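Local coordinates for cytosolic phospholipase A2 delta (Homo sapiens, PDB 5IZ5), which hydrolyses glycerophospholipids at the sn-2 position in a calcium-dependent manner, with a preference for linoleic acid there, at residues F213-A218 with V246-L251. The protein carries 3 engineered substitutions. Residues are numbered along the deposited sequence; the frame is centred on the assembly and turned at random.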
loop_
_atom_site.group_PDB
_atom_site.type_symbol
_atom_site.label_atom_id
_atom_site.label_comp_id
_atom_site.label_asym_id
_atom_site.label_seq_id
_atom_site.Cartn_x
_atom_site.Cartn_y
_atom_site.Cartn_z
ATOM N N PHE B 213 25.233 -1.998 -12.765
ATOM C CA PHE B 213 24.361 -0.840 -12.899
ATOM C C PHE B 213 23.154 -1.210 -13.750
ATOM O O PHE B 213 23.288 -1.891 -14.773
ATOM C CB PHE B 213 25.084 0.325 -13.570
ATOM C CG PHE B 213 26.156 0.953 -12.722
ATOM C CD1 PHE B 213 25.898 2.096 -11.972
ATOM C CD2 PHE B 213 27.432 0.420 -12.699
ATOM C CE1 PHE B 213 26.891 2.689 -11.204
ATOM C CE2 PHE B 213 28.430 1.006 -11.935
ATOM C CZ PHE B 213 28.160 2.142 -11.186
ATOM N N HIS B 214 21.983 -0.737 -13.332
ATOM C CA HIS B 214 20.772 -0.862 -14.122
ATOM C C HIS B 214 20.342 0.518 -14.565
ATOM O O HIS B 214 20.295 1.448 -13.755
ATOM C CB HIS B 214 19.667 -1.496 -13.293
ATOM C CG HIS B 214 20.011 -2.847 -12.753
ATOM N ND1 HIS B 214 20.752 -3.020 -11.604
ATOM C CD2 HIS B 214 19.707 -4.090 -13.194
ATOM C CE1 HIS B 214 20.888 -4.310 -11.358
ATOM N NE2 HIS B 214 20.265 -4.982 -12.309
ATOM N N TYR B 215 20.023 0.655 -15.848
ATOM C CA TYR B 215 19.647 1.942 -16.401
ATOM C C TYR B 215 18.834 1.751 -17.670
ATOM O O TYR B 215 18.916 0.724 -18.339
ATOM C CB TYR B 215 20.900 2.775 -16.699
ATOM C CG TYR B 215 21.841 2.095 -17.655
ATOM C CD1 TYR B 215 21.918 2.496 -18.987
ATOM C CD2 TYR B 215 22.631 1.033 -17.236
ATOM C CE1 TYR B 215 22.771 1.855 -19.872
ATOM C CE2 TYR B 215 23.480 0.389 -18.105
ATOM C CZ TYR B 215 23.548 0.805 -19.417
ATOM O OH TYR B 215 24.398 0.167 -20.269
ATOM N N MET B 216 18.046 2.758 -17.996
ATOM C CA MET B 216 17.214 2.721 -19.182
ATOM C C MET B 216 18.035 2.697 -20.468
ATOM O O MET B 216 18.942 3.515 -20.653
ATOM C CB MET B 216 16.316 3.939 -19.208
ATOM C CG MET B 216 15.080 3.817 -18.341
ATOM S SD MET B 216 14.228 5.390 -18.207
ATOM C CE MET B 216 14.072 5.868 -19.900
ATOM N N ALA B 217 17.673 1.782 -21.366
ATOM C CA ALA B 217 18.323 1.666 -22.671
ATOM C C ALA B 217 18.177 2.953 -23.487
ATOM O O ALA B 217 19.050 3.277 -24.286
ATOM C CB ALA B 217 17.749 0.488 -23.445
ATOM N N ALA B 218 17.089 3.692 -23.271
ATOM C CA ALA B 218 16.841 4.943 -23.998
ATOM C C ALA B 218 17.700 6.142 -23.586
ATOM O O ALA B 218 17.641 7.189 -24.235
ATOM C CB ALA B 218 15.368 5.316 -23.898
ATOM N N VAL B 246 33.309 5.903 -20.492
ATOM C CA VAL B 246 32.850 5.032 -21.557
ATOM C C VAL B 246 31.429 5.459 -21.929
ATOM O O VAL B 246 30.519 5.359 -21.100
ATOM C CB VAL B 246 32.851 3.564 -21.109
ATOM C CG1 VAL B 246 32.302 2.666 -22.209
ATOM C CG2 VAL B 246 34.259 3.136 -20.730
ATOM N N PRO B 247 31.232 5.956 -23.167
ATOM C CA PRO B 247 29.904 6.440 -23.540
ATOM C C PRO B 247 28.895 5.306 -23.642
ATOM O O PRO B 247 29.256 4.174 -23.972
ATOM C CB PRO B 247 30.128 7.086 -24.910
ATOM C CG PRO B 247 31.317 6.391 -25.463
ATOM C CD PRO B 247 32.186 6.038 -24.289
ATOM N N LEU B 248 27.646 5.618 -23.324
ATOM C CA LEU B 248 26.561 4.654 -23.388
ATOM C C LEU B 248 25.460 5.269 -24.256
ATOM O O LEU B 248 24.716 6.143 -23.815
ATOM C CB LEU B 248 26.071 4.327 -21.974
ATOM C CG LEU B 248 27.117 3.685 -21.048
ATOM C CD1 LEU B 248 26.659 3.700 -19.595
ATOM C CD2 LEU B 248 27.443 2.267 -21.485
ATOM N N ARG B 249 25.394 4.825 -25.508
ATOM C CA ARG B 249 24.467 5.397 -26.491
ATOM C C ARG B 249 23.122 4.681 -26.454
ATOM O O ARG B 249 23.066 3.497 -26.123
ATOM C CB ARG B 249 25.066 5.349 -27.905
ATOM C CG ARG B 249 25.906 6.557 -28.308
ATOM C CD ARG B 249 26.742 7.193 -27.201
ATOM N NE ARG B 249 27.122 8.559 -27.559
ATOM C CZ ARG B 249 28.081 8.878 -28.431
ATOM N NH1 ARG B 249 28.786 7.932 -29.053
ATOM N NH2 ARG B 249 28.341 10.156 -28.681
ATOM N N PRO B 250 22.035 5.401 -26.787
ATOM C CA PRO B 250 20.695 4.832 -26.672
ATOM C C PRO B 250 20.474 3.594 -27.517
ATOM O O PRO B 250 20.932 3.532 -28.656
ATOM C CB PRO B 250 19.785 5.952 -27.176
ATOM C CG PRO B 250 20.559 7.193 -26.969
ATOM C CD PRO B 250 21.987 6.810 -27.208
ATOM N N LEU B 251 19.782 2.620 -26.938
ATOM C CA LEU B 251 19.350 1.420 -27.651
ATOM C C LEU B 251 20.488 0.708 -28.408
ATOM O O LEU B 251 20.269 0.152 -29.482
ATOM C CB LEU B 251 18.222 1.765 -28.639
ATOM C CG LEU B 251 16.834 2.209 -28.141
ATOM C CD1 LEU B 251 16.447 1.582 -26.807
ATOM C CD2 LEU B 251 16.714 3.719 -28.093
#
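Y215 and L251 reach across the end of a C2-like beta-sandwich, Y215 to L248 and L251 to A217. Strand 210-216 belongs to one sheet and strand 244-248 to the other, so the contact ties the two layers together at and just beyond the ends of both strands. Inside the sandwich Y215 and L248 meet by van der Waals packing, without a hydrogen bond. CB of Y215 already points toward the facing sheet, and CG, set between the backbone N and the carbonyl carbon (chi1 58°), continues the ring that way and carries the hydroxyl to the CD2 methyl of L248. Y215 OH stands 3.9 Å from L248 CD2, while Y215 CZ is 4.3 Å from L248 CD1, which meets the ring obliquely. The two side chains cross at about a right angle. A long, largely apolar tyrosine can span the gap between sheets, and the branched end of a leucine offers it two methyls; L193 of strand 188-193 touches both residues.

Past the strand ends the spacing closes, and the backbone joins in. The carbonyl of A217 receives the N-H of L251 in a nearly straight bond, 2.8 Å from L251 N to A217 O with 167° at the hydrogen, although the donor sits above the carbonyl plane, 42° out of it. The same oxygen is approached by P250 CA at 3.3 Å in a CA-H...O contact. P250 has no N-H to give, yet its compact ring can lie against the turn, with CB 3.8 Å from A218 O, while A218 CB turns away. A217 suits this tight corner because its single methyl leaves room for L251; L83 of strand 75-85 packs against both P250 and L251. Close to the hydrogen bond, L251 CD1 rests 3.8 Å from A217 CB.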